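Local coordinates for PtLCIB4 H88A mutant (Phaeodactylum tricornutum, PDB 5B5Z), which belongs to a family of zinc-containing beta-carbonic anhydrases, whose members probably interconvert carbon dioxide and bicarbonate, and is deposited here as an engineered mutant, at residues L53-L58 against C108-G113; G122-V127 against A202-V207; D235-V240 against F261-S266. One frame throughout, in Å; residues are numbered along the deposited sequence.

Interaction 1: residues L53-L58 against C108-G113; sequences LLATSL and CLLIYG
The carbonyl oxygen I111 O is gripped twice by the facing strand: S57 N donates to it at 2.8 Å, with an N-H...O angle of 163°, and the T56 CA-H lies against the same oxygen at 3.2 Å between T56 CA and I111 O. A55 O in turn takes the amide of I111 and the CA-H of L110. This alternation runs the length of the pair, from L109 N on L53 O to G113 N on S57 O, where the last link, at 3.1 Å, is longer. Five parallel bridges in unbroken one-to-one register, and strand axes only 17° apart, identify neighbouring parallel strands. They belong to the central sheet of an alpha/beta layered fold. Helix 65-75 packs on the face bearing L54, T56, L109 and I111, while helix 205-228 packs on the face bearing L110 and Y112. On the first face L54 turns CG opposite its own backbone N (chi1 178°), which carries CD1 across to the other strand; that methyl sits 4.0 Å from L109 CD2 and, with the two side chains crossing obliquely, also meets I111 CG1. On the reverse face A55 CB touches C108 SG, 4.1 Å away, and L110 CD1, while S57 CB abuts Y112 CB at 3.7 Å. The hydroxyls turn elsewhere: T56 OG1 bonds to E68 OE2 and S57 OG to G86 O, which satisfies both within this buried layer. Beyond S57, L58 leans back over the neighbouring strand, its CD2 coming to 3.6 Å from G113 N. Its side chain is about 8 Å from the zinc ion, and the next residue, C59, is a metal ligand.

Interaction 2: residues G122-V127 against A202-V207; sequences GKWGTV and AEDVMV
V207 CG2 rests over the five-membered ring of the W124 indole, 3.8 Å from its centroid and only 6° off its normal, a CH-pi contact on one face. V207 puts this methyl opposite its own backbone N (chi1 76° for the other branch), which turns it onto the pyrrole part. The contact packs 122-127, in the loop between strand 107-117 and helix 140-154, against the start of helix 205-228, with G125 about 10 Å from the zinc ion. Beside the indole, M206 packs CB and CG on the W124 carbonyl, CB lying 3.4 Å from W124 O, and the beta carbons W124 CB and M206 CB meet at 3.8 Å. G125 completes the tight half. Any beta carbon there would run into M206 SD, and these backbone angles would also jam it against the preceding carbonyl; without one, the sulfur can pass 4.0 Å from G125 CA.

The opposite character appears at D204, on the partly exposed side. Its OD2 stands 3.9 Å from W124 CD1, the carboxylate and ring planes 60° apart. Here a water accepts from W124 N and appears to donate to D204 OD2, though that distance is doubtfully short. OD1 accepts from M206 N at 3.1 Å, the donor lying above the carboxylate plane; D204 is thereby the N-cap of helix 205-228. Further out, V21 and A24 of helix 16-24 and the F25 ring meet the indole. A leucine in place of W124 would probably leave the V207 methyl without its aromatic face and open a gap toward helix 16-24.

Direct contact is therefore by dispersion and CH-pi packing, while the D204 oxygens divide between the helix cap and a probable water-mediated link.

Interaction 3: residues D235-V240 against F261-S266; sequences DGQIAV and FCIRDS
R264 and I238 exchange a pair of backbone hydrogen bonds, R264 N to I238 O at 2.8 Å with an N-H...O angle of 171°, and I238 N to R264 O at 3.0 Å. V240 and C262 repeat the exchange, V240 N reaching C262 O at 2.9 Å. With A239 and I263 as the non-hydrogen-bonded pair between them, this is regular antiparallel pairing of the beta hairpin 238-247/255-264. Where the pairing gives out, a water spans the gap, donating to G236 O and accepting from S266 N. The R264 guanidinium turns instead to helix 205-228, where NH2 forms a salt bridge with D226. Around the ladder lies the packing. I263 CG2 presses against the Q237 amide, 3.5 Å from OE1, which is itself bonded to Y47 OH; A239 CB meets I263 CG1 at 4.2 Å. Toward the hairpin's turn F261, its CG opposite the backbone N (chi1 -177°), brings CD1 edge-on to V240 O at 3.5 Å, the oxygen lying in the ring plane. Backbone bonding thus sets the register, while polar side-chain ends are spent on tying the hairpin to its surroundings.

In the fold
Interactions 1 and 3 are neighbours in one mixed sheet, their centres 12 Å apart. Strand 107-117 pairs with strand 52-57 along one edge and with strand 238-247 along the other, so L110 N reaches A239 O and C108 O meets A239 N, while Y112 packs on V240. Interaction 2 stands apart, 26 Å from the centre of interaction 1 and 34 Å from that of interaction 3, near the start of helix 205-228, which leads on to strand 238-247. Along the chain they follow in series, 1, 2, then 3. Of the zinc ligands, H115 lies on strand 107-117 and C59 follows strand 52-57, so interaction 1 ends near the metal; interaction 2's loop leads to C139.

Interaction 1: residues L53-L58 against C108-G113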
loop_
_atom_site.group_PDB
_atom_site.type_symbol
_atom_site.label_atom_id
_atom_site.label_comp_id
_atom_site.label_asym_id
_atom_site.label_seq_id
_atom_site.Cartn_x
_atom_site.Cartn_y
_atom_site.Cartn_z
ATOM N N LEU A 53 10.158 -3.879 -13.254
ATOM C CA LEU A 53 8.949 -3.688 -12.473
ATOM C C LEU A 53 9.364 -3.281 -11.070
ATOM O O LEU A 53 10.093 -4.014 -10.418
ATOM C CB LEU A 53 8.120 -4.959 -12.420
ATOM C CG LEU A 53 6.866 -4.880 -11.544
ATOM C CD1 LEU A 53 5.841 -3.890 -12.080
ATOM C CD2 LEU A 53 6.257 -6.251 -11.425
ATOM N N LEU A 54 8.921 -2.103 -10.655
ATOM C CA LEU A 54 9.226 -1.574 -9.331
ATOM C C LEU A 54 8.243 -2.123 -8.298
ATOM O O LEU A 54 7.034 -2.187 -8.552
ATOM C CB LEU A 54 9.177 -0.052 -9.364
ATOM C CG LEU A 54 9.433 0.666 -8.042
ATOM C CD1 LEU A 54 10.842 0.389 -7.541
ATOM C CD2 LEU A 54 9.182 2.163 -8.195
ATOM N N ALA A 55 8.760 -2.548 -7.146
ATOM C CA ALA A 55 7.889 -2.943 -6.031
ATOM C C ALA A 55 8.407 -2.316 -4.756
ATOM O O ALA A 55 9.604 -2.130 -4.608
ATOM C CB ALA A 55 7.824 -4.468 -5.897
ATOM N N THR A 56 7.502 -1.986 -3.841
ATOM C CA THR A 56 7.922 -1.439 -2.543
ATOM C C THR A 56 7.291 -2.213 -1.384
ATOM O O THR A 56 6.199 -2.778 -1.511
ATOM C CB THR A 56 7.553 0.049 -2.385
ATOM O OG1 THR A 56 6.132 0.190 -2.269
ATOM C CG2 THR A 56 8.057 0.896 -3.569
ATOM N N SER A 57 8.004 -2.233 -0.264
ATOM C CA SER A 57 7.446 -2.672 1.008
ATOM C C SER A 57 7.834 -1.613 2.038
ATOM O O SER A 57 8.907 -1.664 2.661
ATOM C CB SER A 57 7.959 -4.061 1.404
ATOM O OG SER A 57 7.273 -4.536 2.566
ATOM N N LEU A 58 6.971 -0.619 2.140
ATOM C CA LEU A 58 7.173 0.530 3.017
ATOM C C LEU A 58 5.920 0.740 3.857
ATOM O O LEU A 58 4.853 0.200 3.533
ATOM C CB LEU A 58 7.485 1.785 2.193
ATOM C CG LEU A 58 8.722 1.683 1.282
ATOM C CD1 LEU A 58 8.800 2.856 0.272
ATOM C CD2 LEU A 58 10.003 1.598 2.116
ATOM N N CYS A 108 12.704 -7.437 -11.497
ATOM C CA CYS A 108 12.046 -6.631 -10.476
ATOM C C CYS A 108 13.075 -5.871 -9.638
ATOM O O CYS A 108 14.203 -6.325 -9.441
ATOM C CB CYS A 108 11.187 -7.515 -9.560
ATOM S SG CYS A 108 10.506 -6.665 -8.093
ATOM N N LEU A 109 12.665 -4.705 -9.159
ATOM C CA LEU A 109 13.434 -3.969 -8.165
ATOM C C LEU A 109 12.538 -3.770 -6.953
ATOM O O LEU A 109 11.518 -3.108 -7.063
ATOM C CB LEU A 109 13.895 -2.623 -8.704
ATOM C CG LEU A 109 14.419 -1.640 -7.649
ATOM C CD1 LEU A 109 15.625 -2.185 -6.883
ATOM C CD2 LEU A 109 14.741 -0.304 -8.310
ATOM N N LEU A 110 12.911 -4.372 -5.826
ATOM C CA LEU A 110 12.175 -4.227 -4.567
ATOM C C LEU A 110 12.878 -3.259 -3.626
ATOM O O LEU A 110 14.050 -3.425 -3.327
ATOM C CB LEU A 110 12.018 -5.588 -3.882
ATOM C CG LEU A 110 11.376 -5.569 -2.496
ATOM C CD1 LEU A 110 9.900 -5.212 -2.595
ATOM C CD2 LEU A 110 11.571 -6.915 -1.837
ATOM N N ILE A 111 12.154 -2.225 -3.202
ATOM C CA ILE A 111 12.634 -1.265 -2.198
ATOM C C ILE A 111 11.863 -1.498 -0.908
ATOM O O ILE A 111 10.642 -1.377 -0.902
ATOM C CB ILE A 111 12.409 0.219 -2.620
ATOM C CG1 ILE A 111 12.773 0.460 -4.094
ATOM C CG2 ILE A 111 13.136 1.186 -1.659
ATOM C CD1 ILE A 111 14.260 0.315 -4.412
ATOM N N TYR A 112 12.543 -1.832 0.184
ATOM C CA TYR A 112 11.830 -2.038 1.448
ATOM C C TYR A 112 12.561 -1.374 2.589
ATOM O O TYR A 112 13.749 -1.119 2.507
ATOM C CB TYR A 112 11.647 -3.535 1.755
ATOM C CG TYR A 112 12.889 -4.289 2.200
ATOM C CD1 TYR A 112 13.740 -4.891 1.277
ATOM C CD2 TYR A 112 13.165 -4.444 3.545
ATOM C CE1 TYR A 112 14.875 -5.598 1.694
ATOM C CE2 TYR A 112 14.298 -5.145 3.978
ATOM C CZ TYR A 112 15.144 -5.710 3.047
ATOM O OH TYR A 112 16.265 -6.416 3.479
ATOM N N GLY A 113 11.833 -1.126 3.662
ATOM C CA GLY A 113 12.480 -0.576 4.828
ATOM C C GLY A 113 11.527 -0.197 5.914
ATOM O O GLY A 113 10.321 -0.046 5.717
#

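Interaction 2: residues G122-V127 against A202-V207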
loop_
_atom_site.group_PDB
_atom_site.type_symbol
_atom_site.label_atom_id
_atom_site.label_comp_id
_atom_site.label_asym_id
_atom_site.label_seq_id
_atom_site.Cartn_x
_atom_site.Cartn_y
_atom_site.Cartn_z
ATOM N N GLY A 122 15.707 17.732 16.171
ATOM C CA GLY A 122 16.571 16.560 16.183
ATOM C C GLY A 122 16.097 15.410 17.057
ATOM O O GLY A 122 16.887 14.537 17.441
ATOM N N LYS A 123 14.809 15.397 17.383
ATOM C CA LYS A 123 14.239 14.340 18.217
ATOM C C LYS A 123 13.740 13.196 17.323
ATOM O O LYS A 123 13.020 13.439 16.347
ATOM C CB LYS A 123 13.095 14.896 19.075
ATOM C CG LYS A 123 12.330 13.864 19.888
ATOM C CD LYS A 123 11.253 14.520 20.758
ATOM C CE LYS A 123 10.703 13.561 21.817
ATOM N NZ LYS A 123 11.421 13.671 23.124
ATOM N N TRP A 124 14.128 11.966 17.648
ATOM C CA TRP A 124 13.738 10.796 16.846
ATOM C C TRP A 124 12.355 10.274 17.221
ATOM O O TRP A 124 11.921 10.398 18.363
ATOM C CB TRP A 124 14.768 9.671 17.005
ATOM C CG TRP A 124 16.092 10.004 16.417
ATOM C CD1 TRP A 124 17.202 10.464 17.080
ATOM C CD2 TRP A 124 16.453 9.933 15.031
ATOM N NE1 TRP A 124 18.229 10.674 16.189
ATOM C CE2 TRP A 124 17.794 10.357 14.923
ATOM C CE3 TRP A 124 15.769 9.546 13.866
ATOM C CZ2 TRP A 124 18.468 10.402 13.703
ATOM C CZ3 TRP A 124 16.435 9.586 12.665
ATOM C CH2 TRP A 124 17.777 10.013 12.589
ATOM N N GLY A 125 11.663 9.678 16.253
ATOM C CA GLY A 125 10.394 9.033 16.531
ATOM C C GLY A 125 9.190 9.926 16.332
ATOM O O GLY A 125 8.078 9.546 16.687
ATOM N N THR A 126 9.420 11.111 15.774
ATOM C CA THR A 126 8.353 12.069 15.533
ATOM C C THR A 126 8.748 13.027 14.415
ATOM O O THR A 126 9.932 13.280 14.179
ATOM C CB THR A 126 7.997 12.867 16.816
ATOM O OG1 THR A 126 6.840 13.679 16.573
ATOM C CG2 THR A 126 9.164 13.750 17.276
ATOM N N VAL A 127 7.753 13.548 13.709
ATOM C CA VAL A 127 8.014 14.542 12.678
ATOM C C VAL A 127 6.743 15.352 12.443
ATOM O O VAL A 127 5.631 14.851 12.612
ATOM C CB VAL A 127 8.524 13.894 11.364
ATOM C CG1 VAL A 127 7.421 13.072 10.689
ATOM C CG2 VAL A 127 9.093 14.957 10.427
ATOM N N ALA A 202 17.808 0.088 25.302
ATOM C CA ALA A 202 18.318 1.134 24.419
ATOM C C ALA A 202 18.468 2.491 25.094
ATOM O O ALA A 202 17.612 2.906 25.867
ATOM C CB ALA A 202 17.411 1.263 23.203
ATOM N N GLU A 203 19.555 3.191 24.777
ATOM C CA GLU A 203 19.805 4.536 25.293
ATOM C C GLU A 203 18.713 5.464 24.817
ATOM O O GLU A 203 18.170 6.264 25.573
ATOM C CB GLU A 203 21.171 5.064 24.834
ATOM C CG GLU A 203 21.646 6.336 25.544
ATOM C CD GLU A 203 21.078 7.629 24.972
ATOM O OE1 GLU A 203 20.879 7.722 23.743
ATOM O OE2 GLU A 203 20.839 8.565 25.768
ATOM N N ASP A 204 18.409 5.354 23.526
ATOM C CA ASP A 204 17.309 6.096 22.923
ATOM C C ASP A 204 16.538 5.118 22.054
ATOM O O ASP A 204 16.949 4.799 20.942
ATOM C CB ASP A 204 17.794 7.288 22.097
ATOM C CG ASP A 204 16.636 8.060 21.433
ATOM O OD1 ASP A 204 15.448 7.727 21.669
ATOM O OD2 ASP A 204 16.912 9.010 20.670
ATOM N N VAL A 205 15.422 4.636 22.576
ATOM C CA VAL A 205 14.681 3.588 21.904
ATOM C C VAL A 205 14.128 4.084 20.566
ATOM O O VAL A 205 13.913 3.281 19.666
ATOM C CB VAL A 205 13.543 3.062 22.805
ATOM C CG1 VAL A 205 12.506 4.153 23.043
ATOM C CG2 VAL A 205 12.913 1.805 22.220
ATOM N N MET A 206 13.931 5.390 20.420
ATOM C CA MET A 206 13.369 5.904 19.169
ATOM C C MET A 206 14.364 5.828 18.020
ATOM O O MET A 206 13.971 5.799 16.848
ATOM C CB MET A 206 12.879 7.339 19.348
ATOM C CG MET A 206 11.630 7.434 20.221
ATOM S SD MET A 206 10.252 6.476 19.546
ATOM C CE MET A 206 10.145 5.108 20.663
ATOM N N VAL A 207 15.654 5.800 18.335
ATOM C CA VAL A 207 16.662 5.710 17.283
ATOM C C VAL A 207 17.041 4.248 17.062
ATOM O O VAL A 207 17.490 3.874 15.989
ATOM C CB VAL A 207 17.914 6.583 17.608
ATOM C CG1 VAL A 207 18.809 5.926 18.666
ATOM C CG2 VAL A 207 18.709 6.878 16.346
HETATM O O HOH W 1 15.536 11.131 20.357
#

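Interaction 3: residues D235-V240 against F261-S266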
loop_
_atom_site.group_PDB
_atom_site.type_symbol
_atom_site.label_atom_id
_atom_site.label_comp_id
_atom_site.label_asym_id
_atom_site.label_seq_id
_atom_site.Cartn_x
_atom_site.Cartn_y
_atom_site.Cartn_z
ATOM N N ASP A 235 15.916 -16.043 -16.806
ATOM C CA ASP A 235 16.895 -14.966 -16.905
ATOM C C ASP A 235 16.548 -13.812 -15.969
ATOM O O ASP A 235 17.377 -12.939 -15.704
ATOM C CB ASP A 235 16.980 -14.459 -18.342
ATOM C CG ASP A 235 15.663 -13.884 -18.831
ATOM O OD1 ASP A 235 14.620 -14.561 -18.674
ATOM O OD2 ASP A 235 15.668 -12.753 -19.365
ATOM N N GLY A 236 15.313 -13.812 -15.481
ATOM C CA GLY A 236 14.820 -12.732 -14.648
ATOM C C GLY A 236 15.512 -12.671 -13.303
ATOM O O GLY A 236 15.891 -13.695 -12.735
ATOM N N GLN A 237 15.672 -11.458 -12.788
ATOM C CA GLN A 237 16.327 -11.267 -11.507
ATOM C C GLN A 237 15.441 -10.483 -10.568
ATOM O O GLN A 237 14.438 -9.912 -10.990
ATOM C CB GLN A 237 17.648 -10.526 -11.679
ATOM C CG GLN A 237 18.666 -11.252 -12.521
ATOM C CD GLN A 237 19.872 -10.388 -12.807
ATOM O OE1 GLN A 237 19.773 -9.159 -12.847
ATOM N NE2 GLN A 237 21.022 -11.024 -13.000
ATOM N N ILE A 238 15.842 -10.453 -9.302
ATOM C CA ILE A 238 15.276 -9.532 -8.329
ATOM C C ILE A 238 16.397 -8.711 -7.715
ATOM O O ILE A 238 17.310 -9.257 -7.093
ATOM C CB ILE A 238 14.534 -10.251 -7.185
ATOM C CG1 ILE A 238 13.630 -11.350 -7.733
ATOM C CG2 ILE A 238 13.761 -9.228 -6.348
ATOM C CD1 ILE A 238 13.279 -12.399 -6.713
ATOM N N ALA A 239 16.340 -7.405 -7.912
ATOM C CA ALA A 239 17.260 -6.491 -7.271
ATOM C C ALA A 239 16.561 -6.008 -6.020
ATOM O O ALA A 239 15.356 -5.794 -6.029
ATOM C CB ALA A 239 17.625 -5.331 -8.176
ATOM N N VAL A 240 17.328 -5.841 -4.952
ATOM C CA VAL A 240 16.763 -5.537 -3.650
ATOM C C VAL A 240 17.493 -4.359 -3.038
ATOM O O VAL A 240 18.731 -4.360 -2.988
ATOM C CB VAL A 240 16.894 -6.748 -2.699
ATOM C CG1 VAL A 240 16.415 -6.393 -1.313
ATOM C CG2 VAL A 240 16.144 -7.962 -3.264
ATOM N N PHE A 261 21.842 -3.991 -0.596
ATOM C CA PHE A 261 21.711 -3.624 -2.004
ATOM C C PHE A 261 22.364 -4.743 -2.799
ATOM O O PHE A 261 23.586 -4.863 -2.818
ATOM C CB PHE A 261 22.364 -2.279 -2.290
ATOM C CG PHE A 261 22.196 -1.811 -3.708
ATOM C CD1 PHE A 261 21.180 -2.308 -4.508
ATOM C CD2 PHE A 261 23.059 -0.864 -4.234
ATOM C CE1 PHE A 261 21.038 -1.869 -5.814
ATOM C CE2 PHE A 261 22.922 -0.421 -5.542
ATOM C CZ PHE A 261 21.905 -0.915 -6.325
ATOM N N CYS A 262 21.542 -5.580 -3.417
ATOM C CA CYS A 262 22.049 -6.789 -4.054
ATOM C C CYS A 262 21.117 -7.276 -5.148
ATOM O O CYS A 262 20.005 -6.766 -5.308
ATOM C CB CYS A 262 22.264 -7.892 -3.003
ATOM S SG CYS A 262 20.737 -8.548 -2.261
ATOM N N ILE A 263 21.585 -8.266 -5.902
ATOM C CA ILE A 263 20.807 -8.865 -6.968
ATOM C C ILE A 263 20.772 -10.376 -6.787
ATOM O O ILE A 263 21.794 -10.999 -6.500
ATOM C CB ILE A 263 21.382 -8.528 -8.353
ATOM C CG1 ILE A 263 21.421 -7.014 -8.575
ATOM C CG2 ILE A 263 20.545 -9.180 -9.433
ATOM C CD1 ILE A 263 22.073 -6.621 -9.899
ATOM N N ARG A 264 19.584 -10.951 -6.928
ATOM C CA ARG A 264 19.394 -12.394 -6.858
ATOM C C ARG A 264 18.918 -12.916 -8.208
ATOM O O ARG A 264 18.246 -12.198 -8.942
ATOM C CB ARG A 264 18.384 -12.752 -5.766
ATOM C CG ARG A 264 18.814 -12.353 -4.361
ATOM C CD ARG A 264 17.625 -12.393 -3.397
ATOM N NE ARG A 264 16.919 -13.670 -3.462
ATOM C CZ ARG A 264 16.797 -14.521 -2.445
ATOM N NH1 ARG A 264 17.314 -14.230 -1.260
ATOM N NH2 ARG A 264 16.137 -15.658 -2.610
ATOM N N ASP A 265 19.256 -14.161 -8.540
ATOM C CA ASP A 265 18.784 -14.750 -9.795
ATOM C C ASP A 265 17.497 -15.540 -9.585
ATOM O O ASP A 265 16.986 -15.618 -8.468
ATOM C CB ASP A 265 19.866 -15.637 -10.435
ATOM C CG ASP A 265 20.288 -16.806 -9.552
ATOM O OD1 ASP A 265 19.618 -17.098 -8.539
ATOM O OD2 ASP A 265 21.312 -17.441 -9.882
ATOM N N SER A 266 16.986 -16.133 -10.663
ATOM C CA SER A 266 15.699 -16.827 -10.625
ATOM C C SER A 266 15.742 -18.088 -9.765
ATOM O O SER A 266 14.698 -18.658 -9.446
ATOM C CB SER A 266 15.239 -17.179 -12.048
ATOM O OG SER A 266 16.112 -18.113 -12.662
HETATM O O HOH W 2 17.951 -15.555 -13.062
#